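Iron-regulated outer membrane protein (Neisseria meningitidis, PDB 4B7O) transports iron across the outer membrane as a TonB-dependent transporter and probably takes up iron-siderophore complexes. Local coordinates at residues T73-Q76 and K77-T81; R337-A340 and D341-D344; K422-D425 and K426-D430; Q493-E496 and H497-F500; A644-Q648 and N649-E653. All blocks are in the same frame, centred on the assembly; numbering follows the deposited sequence.

Contact 1. Residues T73-Q76 and K77-T81; sequences TLQQ and KDEST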
loop_
_atom_site.group_PDB
_atom_site.type_symbol
_atom_site.label_atom_id
_atom_site.label_comp_id
_atom_site.label_asym_id
_atom_site.label_seq_id
_atom_site.Cartn_x
_atom_site.Cartn_y
_atom_site.Cartn_z
ATOM N N THR A 73 4.874 15.537 0.625
ATOM C CA THR A 73 5.962 15.966 1.444
ATOM C C THR A 73 5.314 16.517 2.709
ATOM O O THR A 73 4.114 16.843 2.699
ATOM C CB THR A 73 6.747 17.042 0.652
ATOM O OG1 THR A 73 8.143 16.861 0.831
ATOM C CG2 THR A 73 6.344 18.445 1.009
ATOM N N LEU A 74 6.094 16.601 3.787
ATOM C CA LEU A 74 5.570 16.964 5.086
ATOM C C LEU A 74 5.082 18.384 5.065
ATOM O O LEU A 74 3.995 18.673 5.552
ATOM C CB LEU A 74 6.593 16.757 6.204
ATOM C CG LEU A 74 6.037 16.897 7.638
ATOM C CD1 LEU A 74 4.883 15.945 7.910
ATOM C CD2 LEU A 74 7.105 16.678 8.699
ATOM N N GLN A 75 5.849 19.268 4.452
ATOM C CA GLN A 75 5.398 20.620 4.359
ATOM C C GLN A 75 4.078 20.682 3.551
ATOM O O GLN A 75 3.237 21.510 3.848
ATOM C CB GLN A 75 6.514 21.547 3.858
ATOM C CG GLN A 75 6.603 21.736 2.348
ATOM C CD GLN A 75 5.649 22.803 1.817
ATOM O OE1 GLN A 75 5.417 23.842 2.465
ATOM N NE2 GLN A 75 5.084 22.551 0.630
ATOM N N GLN A 76 3.863 19.776 2.597
ATOM C CA GLN A 76 2.575 19.725 1.895
ATOM C C GLN A 76 1.441 19.147 2.683
ATOM O O GLN A 76 0.326 19.638 2.618
ATOM C CB GLN A 76 2.665 18.908 0.637
ATOM C CG GLN A 76 2.983 19.753 -0.572
ATOM C CD GLN A 76 3.581 18.924 -1.682
ATOM O OE1 GLN A 76 3.436 17.683 -1.720
ATOM N NE2 GLN A 76 4.257 19.599 -2.601
ATOM N N LYS A 77 1.716 18.079 3.412
ATOM C CA LYS A 77 0.745 17.479 4.292
ATOM C C LYS A 77 0.248 18.464 5.389
ATOM O O LYS A 77 -0.916 18.498 5.719
ATOM C CB LYS A 77 1.395 16.262 4.891
ATOM C CG LYS A 77 0.448 15.162 5.266
ATOM C CD LYS A 77 1.219 13.869 5.313
ATOM C CE LYS A 77 2.559 14.030 6.031
ATOM N NZ LYS A 77 2.367 14.187 7.505
ATOM N N ASP A 78 1.120 19.330 5.874
ATOM C CA ASP A 78 0.743 20.282 6.850
ATOM C C ASP A 78 -0.284 21.248 6.304
ATOM O O ASP A 78 -0.982 21.880 7.045
ATOM C CB ASP A 78 1.985 21.052 7.319
ATOM C CG ASP A 78 2.810 20.271 8.337
ATOM O OD1 ASP A 78 2.334 19.222 8.781
ATOM O OD2 ASP A 78 3.941 20.675 8.674
ATOM N N GLU A 79 -0.381 21.365 4.999
ATOM C CA GLU A 79 -1.306 22.324 4.385
ATOM C C GLU A 79 -2.580 21.662 4.027
ATOM O O GLU A 79 -3.436 22.267 3.464
ATOM C CB GLU A 79 -0.671 22.945 3.122
ATOM C CG GLU A 79 0.625 23.678 3.464
ATOM C CD GLU A 79 1.204 24.400 2.266
ATOM O OE1 GLU A 79 0.439 24.631 1.312
ATOM O OE2 GLU A 79 2.411 24.746 2.262
ATOM N N SER A 80 -2.692 20.382 4.300
ATOM C CA SER A 80 -3.852 19.616 3.873
ATOM C C SER A 80 -4.717 19.200 5.068
ATOM O O SER A 80 -4.302 19.193 6.238
ATOM C CB SER A 80 -3.361 18.379 3.132
ATOM O OG SER A 80 -4.343 17.367 2.994
ATOM N N THR A 81 -5.921 18.797 4.767
ATOM C CA THR A 81 -6.854 18.471 5.802
ATOM C C THR A 81 -7.025 16.932 5.944
ATOM O O THR A 81 -7.657 16.430 6.873
ATOM C CB THR A 81 -8.089 19.221 5.458
ATOM O OG1 THR A 81 -8.654 19.737 6.655
ATOM C CG2 THR A 81 -9.024 18.402 4.646
#

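Contact 2. Residues R337-A340 and D341-D344; sequences RYSA and DDKD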
loop_
_atom_site.group_PDB
_atom_site.type_symbol
_atom_site.label_atom_id
_atom_site.label_comp_id
_atom_site.label_asym_id
_atom_site.label_seq_id
_atom_site.Cartn_x
_atom_site.Cartn_y
_atom_site.Cartn_z
ATOM N N ARG A 337 -4.593 -8.880 15.087
ATOM C CA ARG A 337 -6.023 -8.677 15.103
ATOM C C ARG A 337 -6.517 -9.229 16.403
ATOM O O ARG A 337 -6.247 -10.388 16.761
ATOM C CB ARG A 337 -6.742 -9.434 13.979
ATOM C CG ARG A 337 -8.261 -9.352 14.058
ATOM C CD ARG A 337 -8.815 -10.244 12.996
ATOM N NE ARG A 337 -10.278 -10.381 12.949
ATOM C CZ ARG A 337 -11.017 -11.100 13.806
ATOM N NH1 ARG A 337 -10.472 -11.767 14.851
ATOM N NH2 ARG A 337 -12.332 -11.119 13.621
ATOM N N TYR A 338 -7.299 -8.419 17.084
ATOM C CA TYR A 338 -7.876 -8.834 18.336
ATOM C C TYR A 338 -9.359 -8.637 18.209
ATOM O O TYR A 338 -9.839 -7.502 17.991
ATOM C CB TYR A 338 -7.325 -7.991 19.496
ATOM C CG TYR A 338 -8.198 -8.089 20.728
ATOM C CD1 TYR A 338 -8.198 -9.249 21.512
ATOM C CD2 TYR A 338 -9.046 -7.036 21.099
ATOM C CE1 TYR A 338 -9.015 -9.356 22.629
ATOM C CE2 TYR A 338 -9.860 -7.128 22.215
ATOM C CZ TYR A 338 -9.835 -8.284 22.985
ATOM O OH TYR A 338 -10.626 -8.388 24.101
ATOM N N SER A 339 -10.095 -9.739 18.326
ATOM C CA SER A 339 -11.536 -9.638 18.515
ATOM C C SER A 339 -11.897 -9.855 19.982
ATOM O O SER A 339 -11.298 -10.712 20.660
ATOM C CB SER A 339 -12.235 -10.673 17.701
ATOM O OG SER A 339 -13.574 -10.338 17.633
ATOM N N ALA A 340 -12.853 -9.054 20.470
ATOM C CA ALA A 340 -13.451 -9.240 21.797
ATOM C C ALA A 340 -14.248 -10.550 21.828
ATOM O O ALA A 340 -14.155 -11.294 22.799
ATOM C CB ALA A 340 -14.337 -8.048 22.160
ATOM N N ASP A 341 -14.997 -10.844 20.758
ATOM C CA ASP A 341 -15.784 -12.059 20.685
ATOM C C ASP A 341 -15.978 -12.467 19.254
ATOM O O ASP A 341 -16.696 -11.797 18.495
ATOM C CB ASP A 341 -17.175 -11.841 21.312
ATOM C CG ASP A 341 -17.949 -13.168 21.562
ATOM O OD1 ASP A 341 -17.443 -14.293 21.272
ATOM O OD2 ASP A 341 -19.091 -13.069 22.068
ATOM N N ASP A 342 -15.408 -13.612 18.888
ATOM C CA ASP A 342 -15.506 -14.060 17.500
ATOM C C ASP A 342 -16.618 -15.054 17.262
ATOM O O ASP A 342 -16.716 -15.643 16.180
ATOM C CB ASP A 342 -14.191 -14.678 17.063
ATOM C CG ASP A 342 -13.298 -13.678 16.386
ATOM O OD1 ASP A 342 -13.841 -12.675 15.907
ATOM O OD2 ASP A 342 -12.070 -13.895 16.320
ATOM N N LYS A 343 -17.451 -15.270 18.281
ATOM C CA LYS A 343 -18.382 -16.383 18.241
ATOM C C LYS A 343 -19.128 -16.504 16.892
ATOM O O LYS A 343 -19.275 -17.610 16.361
ATOM C CB LYS A 343 -19.345 -16.294 19.418
ATOM C CG LYS A 343 -20.493 -15.304 19.274
ATOM C CD LYS A 343 -21.427 -15.542 20.445
ATOM C CE LYS A 343 -21.500 -14.322 21.345
ATOM N NZ LYS A 343 -22.577 -13.390 20.883
ATOM N N ASP A 344 -19.556 -15.367 16.336
ATOM C CA ASP A 344 -20.316 -15.332 15.087
ATOM C C ASP A 344 -19.500 -15.137 13.809
ATOM O O ASP A 344 -20.043 -14.846 12.746
ATOM C CB ASP A 344 -21.373 -14.254 15.174
ATOM C CG ASP A 344 -22.470 -14.627 16.115
ATOM O OD1 ASP A 344 -22.848 -15.828 16.157
ATOM O OD2 ASP A 344 -22.955 -13.715 16.805
#

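Contact 3. Residues K422-D425 and K426-D430; sequences KAKD and KKDMD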
loop_
_atom_site.group_PDB
_atom_site.type_symbol
_atom_site.label_atom_id
_atom_site.label_comp_id
_atom_site.label_asym_id
_atom_site.label_seq_id
_atom_site.Cartn_x
_atom_site.Cartn_y
_atom_site.Cartn_z
ATOM N N LYS A 422 -23.081 -38.917 1.329
ATOM C CA LYS A 422 -22.392 -38.309 2.475
ATOM C C LYS A 422 -21.271 -39.224 2.992
ATOM O O LYS A 422 -20.499 -38.877 3.898
ATOM C CB LYS A 422 -23.411 -38.102 3.607
ATOM C CG LYS A 422 -24.817 -37.738 3.132
ATOM C CD LYS A 422 -25.782 -37.400 4.278
ATOM C CE LYS A 422 -27.053 -36.681 3.790
ATOM N NZ LYS A 422 -27.720 -35.748 4.770
ATOM N N ALA A 423 -21.209 -40.425 2.440
ATOM C CA ALA A 423 -20.135 -41.337 2.757
ATOM C C ALA A 423 -18.844 -40.575 2.582
ATOM O O ALA A 423 -18.020 -40.625 3.470
ATOM C CB ALA A 423 -20.167 -42.587 1.873
ATOM N N LYS A 424 -18.695 -39.846 1.467
ATOM C CA LYS A 424 -17.438 -39.112 1.161
ATOM C C LYS A 424 -17.108 -38.007 2.193
ATOM O O LYS A 424 -15.966 -37.905 2.720
ATOM C CB LYS A 424 -17.447 -38.513 -0.260
ATOM C CG LYS A 424 -16.122 -37.820 -0.646
ATOM C CD LYS A 424 -14.883 -38.712 -0.445
ATOM C CE LYS A 424 -13.655 -38.180 -1.196
ATOM N NZ LYS A 424 -12.663 -39.275 -1.435
ATOM N N ASP A 425 -18.122 -37.191 2.474
ATOM C CA ASP A 425 -17.971 -36.141 3.467
ATOM C C ASP A 425 -17.357 -36.715 4.736
ATOM O O ASP A 425 -16.355 -36.189 5.240
ATOM C CB ASP A 425 -19.299 -35.393 3.689
ATOM C CG ASP A 425 -19.649 -34.453 2.500
ATOM O OD1 ASP A 425 -18.849 -34.352 1.552
ATOM O OD2 ASP A 425 -20.715 -33.798 2.495
ATOM N N LYS A 426 -17.904 -37.849 5.194
ATOM C CA LYS A 426 -17.388 -38.517 6.390
ATOM C C LYS A 426 -15.879 -38.764 6.323
ATOM O O LYS A 426 -15.186 -38.530 7.326
ATOM C CB LYS A 426 -18.131 -39.841 6.717
ATOM C CG LYS A 426 -17.402 -40.740 7.746
ATOM C CD LYS A 426 -17.297 -42.241 7.395
ATOM C CE LYS A 426 -17.567 -42.607 5.928
ATOM N NZ LYS A 426 -19.005 -42.491 5.491
ATOM N N LYS A 427 -15.368 -39.238 5.178
ATOM C CA LYS A 427 -13.954 -39.641 5.144
ATOM C C LYS A 427 -13.099 -38.391 5.285
ATOM O O LYS A 427 -11.990 -38.399 5.877
ATOM C CB LYS A 427 -13.592 -40.403 3.860
ATOM C CG LYS A 427 -12.550 -41.521 4.043
ATOM C CD LYS A 427 -11.190 -41.034 4.566
ATOM C CE LYS A 427 -10.017 -41.591 3.740
ATOM N NZ LYS A 427 -10.126 -43.044 3.417
ATOM N N ASP A 428 -13.642 -37.301 4.766
ATOM C CA ASP A 428 -12.890 -36.058 4.763
ATOM C C ASP A 428 -12.660 -35.538 6.173
ATOM O O ASP A 428 -11.490 -35.411 6.596
ATOM C CB ASP A 428 -13.552 -35.034 3.842
ATOM C CG ASP A 428 -13.349 -35.382 2.360
ATOM O OD1 ASP A 428 -12.200 -35.784 2.018
ATOM O OD2 ASP A 428 -14.326 -35.272 1.559
ATOM N N MET A 429 -13.763 -35.331 6.907
ATOM C CA MET A 429 -13.725 -34.755 8.253
ATOM C C MET A 429 -12.756 -35.604 9.018
ATOM O O MET A 429 -11.828 -35.100 9.682
ATOM C CB MET A 429 -15.094 -34.759 8.903
ATOM C CG MET A 429 -16.247 -34.715 7.919
ATOM S SD MET A 429 -17.758 -34.038 8.648
ATOM C CE MET A 429 -17.468 -34.552 10.354
ATOM N N ASP A 430 -12.938 -36.911 8.867
ATOM C CA ASP A 430 -11.971 -37.858 9.362
ATOM C C ASP A 430 -10.579 -37.379 9.007
ATOM O O ASP A 430 -9.764 -37.146 9.885
ATOM C CB ASP A 430 -12.253 -39.247 8.784
ATOM C CG ASP A 430 -12.756 -40.215 9.838
ATOM O OD1 ASP A 430 -11.940 -40.552 10.744
ATOM O OD2 ASP A 430 -13.955 -40.606 9.774
#

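Contact 4. Residues Q493-E496 and H497-F500; sequences QPHE and HWSF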
loop_
_atom_site.group_PDB
_atom_site.type_symbol
_atom_site.label_atom_id
_atom_site.label_comp_id
_atom_site.label_asym_id
_atom_site.label_seq_id
_atom_site.Cartn_x
_atom_site.Cartn_y
_atom_site.Cartn_z
ATOM N N GLN A 493 18.806 11.822 -21.425
ATOM C CA GLN A 493 18.542 13.230 -21.261
ATOM C C GLN A 493 19.281 14.135 -22.281
ATOM O O GLN A 493 20.386 14.578 -22.035
ATOM C CB GLN A 493 18.889 13.593 -19.828
ATOM C CG GLN A 493 18.535 15.021 -19.547
ATOM C CD GLN A 493 17.976 15.251 -18.154
ATOM O OE1 GLN A 493 18.180 14.439 -17.184
ATOM N NE2 GLN A 493 17.267 16.383 -18.030
ATOM N N PRO A 494 18.668 14.414 -23.428
ATOM C CA PRO A 494 19.345 15.231 -24.465
ATOM C C PRO A 494 19.333 16.706 -24.199
ATOM O O PRO A 494 20.013 17.466 -24.851
ATOM C CB PRO A 494 18.511 14.956 -25.718
ATOM C CG PRO A 494 17.147 14.491 -25.188
ATOM C CD PRO A 494 17.492 13.687 -23.962
ATOM N N HIS A 495 18.584 17.161 -23.222
ATOM C CA HIS A 495 18.405 18.613 -23.071
ATOM C C HIS A 495 17.991 18.793 -21.658
ATOM O O HIS A 495 17.331 17.943 -21.055
ATOM C CB HIS A 495 17.339 19.059 -24.061
ATOM C CG HIS A 495 16.960 20.529 -24.019
ATOM N ND1 HIS A 495 16.453 21.127 -22.926
ATOM C CD2 HIS A 495 16.924 21.482 -25.025
ATOM C CE1 HIS A 495 16.133 22.410 -23.206
ATOM N NE2 HIS A 495 16.430 22.632 -24.484
ATOM N N GLU A 496 18.401 19.889 -21.073
ATOM C CA GLU A 496 18.107 20.086 -19.682
ATOM C C GLU A 496 16.609 20.065 -19.274
ATOM O O GLU A 496 16.308 19.807 -18.105
ATOM C CB GLU A 496 18.778 21.343 -19.224
ATOM C CG GLU A 496 18.466 22.489 -20.134
ATOM C CD GLU A 496 18.665 23.781 -19.399
ATOM O OE1 GLU A 496 19.112 23.697 -18.220
ATOM O OE2 GLU A 496 18.367 24.860 -19.981
ATOM N N HIS A 497 15.682 20.286 -20.215
ATOM C CA HIS A 497 14.248 20.272 -19.918
ATOM C C HIS A 497 13.545 18.991 -20.279
ATOM O O HIS A 497 12.316 18.924 -20.176
ATOM C CB HIS A 497 13.534 21.356 -20.706
ATOM C CG HIS A 497 13.932 22.763 -20.363
ATOM N ND1 HIS A 497 13.656 23.811 -21.198
ATOM C CD2 HIS A 497 14.610 23.294 -19.258
ATOM C CE1 HIS A 497 14.134 24.960 -20.636
ATOM N NE2 HIS A 497 14.722 24.637 -19.452
ATOM N N TRP A 498 14.276 17.977 -20.725
ATOM C CA TRP A 498 13.673 16.816 -21.307
ATOM C C TRP A 498 14.345 15.555 -20.853
ATOM O O TRP A 498 15.566 15.476 -20.819
ATOM C CB TRP A 498 13.820 16.820 -22.828
ATOM C CG TRP A 498 12.871 17.685 -23.583
ATOM C CD1 TRP A 498 13.064 19.008 -23.972
ATOM C CD2 TRP A 498 11.514 17.349 -24.035
ATOM N NE1 TRP A 498 11.969 19.476 -24.655
ATOM C CE2 TRP A 498 11.006 18.530 -24.728
ATOM C CE3 TRP A 498 10.689 16.234 -23.923
ATOM C CZ2 TRP A 498 9.726 18.570 -25.273
ATOM C CZ3 TRP A 498 9.412 16.274 -24.516
ATOM C CH2 TRP A 498 8.944 17.413 -25.173
ATOM N N SER A 499 13.556 14.507 -20.607
ATOM C CA SER A 499 14.167 13.221 -20.450
ATOM C C SER A 499 13.266 12.124 -21.066
ATOM O O SER A 499 12.074 12.316 -21.189
ATOM C CB SER A 499 14.571 13.003 -18.969
ATOM O OG SER A 499 13.544 12.377 -18.277
ATOM N N PHE A 500 13.872 11.041 -21.546
ATOM C CA PHE A 500 13.128 9.940 -22.122
ATOM C C PHE A 500 13.570 8.662 -21.499
ATOM O O PHE A 500 14.734 8.539 -21.166
ATOM C CB PHE A 500 13.345 9.928 -23.625
ATOM C CG PHE A 500 12.834 11.199 -24.324
ATOM C CD1 PHE A 500 11.513 11.288 -24.772
ATOM C CD2 PHE A 500 13.663 12.290 -24.517
ATOM C CE1 PHE A 500 11.044 12.439 -25.412
ATOM C CE2 PHE A 500 13.204 13.459 -25.126
ATOM C CZ PHE A 500 11.910 13.530 -25.592
#

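Contact 5. Residues A644-Q648 and N649-E653; sequences AYRFQ and NPNLE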
loop_
_atom_site.group_PDB
_atom_site.type_symbol
_atom_site.label_atom_id
_atom_site.label_comp_id
_atom_site.label_asym_id
_atom_site.label_seq_id
_atom_site.Cartn_x
_atom_site.Cartn_y
_atom_site.Cartn_z
ATOM N N ALA A 644 -4.976 26.041 -8.080
ATOM C CA ALA A 644 -4.847 26.671 -6.777
ATOM C C ALA A 644 -4.126 28.001 -6.876
ATOM O O ALA A 644 -3.204 28.142 -7.656
ATOM C CB ALA A 644 -4.090 25.769 -5.820
ATOM N N TYR A 645 -4.498 28.939 -6.019
ATOM C CA TYR A 645 -3.888 30.246 -6.024
ATOM C C TYR A 645 -3.476 30.658 -4.636
ATOM O O TYR A 645 -4.261 30.594 -3.681
ATOM C CB TYR A 645 -4.822 31.315 -6.604
ATOM C CG TYR A 645 -4.043 32.573 -6.776
ATOM C CD1 TYR A 645 -3.195 32.738 -7.883
ATOM C CD2 TYR A 645 -4.056 33.555 -5.791
ATOM C CE1 TYR A 645 -2.431 33.873 -8.029
ATOM C CE2 TYR A 645 -3.300 34.699 -5.919
ATOM C CZ TYR A 645 -2.492 34.847 -7.041
ATOM O OH TYR A 645 -1.726 35.965 -7.163
ATOM N N ARG A 646 -2.236 31.104 -4.525
ATOM C CA ARG A 646 -1.703 31.551 -3.240
ATOM C C ARG A 646 -1.458 33.083 -3.152
ATOM O O ARG A 646 -0.663 33.625 -3.892
ATOM C CB ARG A 646 -0.456 30.766 -2.894
ATOM C CG ARG A 646 0.016 31.113 -1.509
ATOM C CD ARG A 646 0.903 30.042 -0.978
ATOM N NE ARG A 646 0.432 29.762 0.351
ATOM C CZ ARG A 646 0.147 28.571 0.830
ATOM N NH1 ARG A 646 0.292 27.477 0.110
ATOM N NH2 ARG A 646 -0.306 28.505 2.049
ATOM N N PHE A 647 -2.165 33.741 -2.247
ATOM C CA PHE A 647 -2.084 35.167 -2.062
ATOM C C PHE A 647 -0.933 35.441 -1.191
ATOM O O PHE A 647 -0.676 34.707 -0.243
ATOM C CB PHE A 647 -3.330 35.675 -1.338
ATOM C CG PHE A 647 -4.573 35.453 -2.106
ATOM C CD1 PHE A 647 -4.927 36.308 -3.153
ATOM C CD2 PHE A 647 -5.351 34.352 -1.856
ATOM C CE1 PHE A 647 -6.068 36.053 -3.923
ATOM C CE2 PHE A 647 -6.486 34.109 -2.608
ATOM C CZ PHE A 647 -6.856 34.957 -3.633
ATOM N N GLN A 648 -0.260 36.539 -1.505
ATOM C CA GLN A 648 0.879 37.021 -0.756
ATOM C C GLN A 648 0.476 37.620 0.590
ATOM O O GLN A 648 1.165 37.390 1.603
ATOM C CB GLN A 648 1.598 38.046 -1.603
ATOM C CG GLN A 648 3.095 37.998 -1.406
ATOM C CD GLN A 648 3.848 37.773 -2.705
ATOM O OE1 GLN A 648 4.027 38.701 -3.494
ATOM N NE2 GLN A 648 4.308 36.539 -2.929
ATOM N N ASN A 649 -0.628 38.382 0.629
ATOM C CA ASN A 649 -1.106 38.952 1.932
ATOM C C ASN A 649 -2.606 38.909 2.110
ATOM O O ASN A 649 -3.345 39.551 1.390
ATOM C CB ASN A 649 -0.592 40.373 2.203
ATOM C CG ASN A 649 0.625 40.394 3.126
ATOM O OD1 ASN A 649 0.479 40.334 4.353
ATOM N ND2 ASN A 649 1.833 40.502 2.546
ATOM N N PRO A 650 -3.079 38.115 3.059
ATOM C CA PRO A 650 -2.310 37.284 3.973
ATOM C C PRO A 650 -1.730 36.077 3.211
ATOM O O PRO A 650 -2.140 35.842 2.072
ATOM C CB PRO A 650 -3.374 36.854 4.991
ATOM C CG PRO A 650 -4.664 36.832 4.220
ATOM C CD PRO A 650 -4.539 37.915 3.185
ATOM N N ASN A 651 -0.784 35.341 3.811
ATOM C CA ASN A 651 -0.272 34.077 3.210
ATOM C C ASN A 651 -1.330 33.013 3.217
ATOM O O ASN A 651 -1.586 32.407 4.274
ATOM C CB ASN A 651 0.885 33.562 4.019
ATOM C CG ASN A 651 1.649 32.502 3.291
ATOM O OD1 ASN A 651 1.064 31.571 2.716
ATOM N ND2 ASN A 651 2.962 32.618 3.307
ATOM N N LEU A 652 -1.967 32.804 2.061
ATOM C CA LEU A 652 -3.204 32.025 2.004
ATOM C C LEU A 652 -3.361 31.335 0.679
ATOM O O LEU A 652 -3.171 31.953 -0.328
ATOM C CB LEU A 652 -4.415 32.947 2.192
ATOM C CG LEU A 652 -5.743 32.254 1.976
ATOM C CD1 LEU A 652 -6.207 31.739 3.317
ATOM C CD2 LEU A 652 -6.759 33.215 1.382
ATOM N N GLU A 653 -3.719 30.062 0.667
ATOM C CA GLU A 653 -3.971 29.414 -0.591
ATOM C C GLU A 653 -5.387 28.895 -0.643
ATOM O O GLU A 653 -5.918 28.292 0.313
ATOM C CB GLU A 653 -2.988 28.266 -0.810
ATOM C CG GLU A 653 -3.153 27.569 -2.142
ATOM C CD GLU A 653 -2.015 26.602 -2.515
ATOM O OE1 GLU A 653 -1.791 25.552 -1.852
ATOM O OE2 GLU A 653 -1.347 26.858 -3.534
#

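Contact 1. Residues T73-Q76 and K77-T81
The carboxylate of Glu79 and the terminal amide of Gln75 come together beside this short helical turn with their planes almost square, 89° apart. The chain of Gln75 is folded at its second torsion, and that of Glu79 runs out extended, its CG 3.4 Å from Gln75 O. A second carboxylate, that of Asp78, lies against the backbone, with CG 3.4 Å from Leu74 O; its OD1 forms a salt bridge with Arg188. On another side of the turn Lys77 is kinked at its third and fourth torsions (44° and 73°), which brings CE to 3.5 Å from CD1 of Leu74, while its NZ is held by the carbonyl of Pro141. Two backbone bonds, Lys77 N to Thr73 O (2.8 Å) and Asp78 N to Leu74 O (3.0 Å), close the helical turn. The chain then leaves in a type I beta turn from Lys77 to Ser80, where Ser80 N donates to Lys77 O. This single-turn helix belongs to the plug domain and follows strand 67-73. Glu79 forms salt bridges with Lys698 and Arg646 of the barrel, Asp78 and Glu79 touch strand 705-712, and Lys77 packs on Leu88 of helix 85-88.

Contact 2. Residues R337-A340 and D341-D344
Charge pairing dominates between Arg337 and Asp342, whose side chains approach from opposite directions and join guanidinium to carboxylate in a nearly coplanar salt bridge. NH2 of Arg337 lies 3.2 Å from OD1 of Asp342, meeting it on the syn side; the donor N-H is almost straight on its target (167°). NH1 pairs with OD2, whose position is less certain. The arginine reaches this far because its chain is extended from CG to NE, with CG trans to the backbone N (chi1 174°). A hydrogen bond from a hydroxyl shares the same acceptor: OG of Ser339 donates to OD1 of Asp342 over 2.9 Å, from above the carboxylate plane and on the face opposite to Arg337 NH2. Two donors thus grip this one oxygen, and OD2 also has a partner in Asn355. Here strand 323-339 of the transmembrane barrel ends and runs into the loop before strand 355-373. The backbone of that loop is shaped by an Asx turn, in which Asp341 OD1 accepts from Lys343 N (3.1 Å) as well as from Gly353 N. In van der Waals contact, Ser339 CB lies 3.4 Å from CG of Asp342 and closer still to its OD1.

Contact 3. Residues K422-D425 and K426-D430
Ala423 and Lys426 meet on the first turn of helix 423-434, an alpha-helix in the loop between barrel strands 376-391 and 441-455. The ammonium end of Lys426 curls back over the helix start: after CG leaves trans to the backbone N (chi1 166°), the chain bends at each of its three later torsions. Chi3 is close to eclipsed (16°), and the hook places NZ 2.9 Å from Ala423 O, in the carbonyl plane and on a lone pair. Lys427 N gives the same carbonyl a weak bond, so NZ is its second donor; Lys426 also touches a crystal neighbour. Lys424 and Asp428, one turn apart, cross at a slant. The lysine bends at its second torsion (53°), laying CG 3.8 Å from Asp428 OD2, yet its NZ stays 4.9 Å from OD1, so the methylenes of the lysine touch the carboxylate while the charged ends stay apart. Regular helical bonds run from Lys426 N to Lys422 O and from Met429 N to Asp425 O. Asp425, Asp428 and Met429 rest against Ile401, and Met429 CG presses on Asp425 O at 3.1 Å.

Contact 4. Residues Q493-E496 and H497-F500
The carbonyl oxygen of His495 is gripped by Trp498 N at 3.1 Å and, more weakly, by NE2 of Gln493 at 3.4 Å. The Trp498 N-H comes from well above the carbonyl plane. The shorter bond lies beside it: His497 N points almost straight (170°) at ND1 of His495, 2.9 Å away and in the plane of the imidazole. This fixes the ring's rotation, and its acceptor role would favour the proton at NE2. CG of His495 stands trans to its own N (chi1 177°), which turns the ring back over the turn to meet that N-H. One face of this ring then receives the edge of Trp498, an edge-to-face pair with centroids 5.5 Å apart and planes at 88°. His497 packs on the same imidazole obliquely, CE1 of His495 lying 3.5 Å from ND1 of His497, and the Glu496 carboxylate runs alongside His497. Farther along, Pro494 CG meets the ring edge of Phe500 at CE2, 4.1 Å away. Gln493 OE1 is bound by Arg62, and Trp498 also sits edge-to-face with Tyr546 of strand 535-547. The whole is a tight type I turn from His495 to Trp498 joining antiparallel strands 478-493 and 498-509, consistent with the short periplasmic turns of TonB-dependent barrels.

Contact 5. Residues A644-Q648 and N649-E653
Arg646 lies across Glu653 at about a right angle, near the end of the beta hairpin formed by strands 638-647 and 652-665 of the barrel. One face of the guanidinium is covered over its centre by Glu653 CB, while the salt bridge runs from NH1 to OE1 at 3.4 Å, with the two flat groups 42° apart. At an edge of the same guanidinium, OD1 of Asn651 accepts from NE over 3.0 Å, somewhat out of plane, and more weakly from NH2; the amide is turned 68° against it. Asn651 reaches across because its CG is trans to the backbone N (chi1 -166°). Beyond the hairpin, NH2 also binds Asn696 and NH1 forms a salt bridge with Glu79 of the plug. On the other face of the sheet Phe647 and Leu652 run side by side in the same direction, CD2 to CD2 at 3.7 Å, and Tyr645 CD2 sits over the centre of the Phe647 ring. The backbones pair through Phe647 N to Leu652 O, 2.8 Å, and the returning Leu652 N to Phe647 O. The connecting loop passes through a cis peptide before Pro650. Next to the non-hydrogen-bonded pair Arg646-Glu653, Glu653 CA makes a CA-H...O contact with Tyr645 O at 3.3 Å.

From the N terminus the five contacts follow in series; none nests in or crosses another, and each is local, within one continuous run of chain. Contact 1 bends the plug chain between strand 67-73 and helix 85-88. In the barrel, contact 2 begins the loop after strand 323-339, and contact 3 forms a helical turn in a later loop, about 30 Å away between centres. Contact 4 closes the turn between strands 478-493 and 498-509, on the opposite side of the chain's centre from contacts 2 and 3. Contact 5 closes the hairpin of strands 638-647 and 652-665. Contacts 1 and 5 alone touch, tying plug to barrel wall where Glu79 meets Arg646.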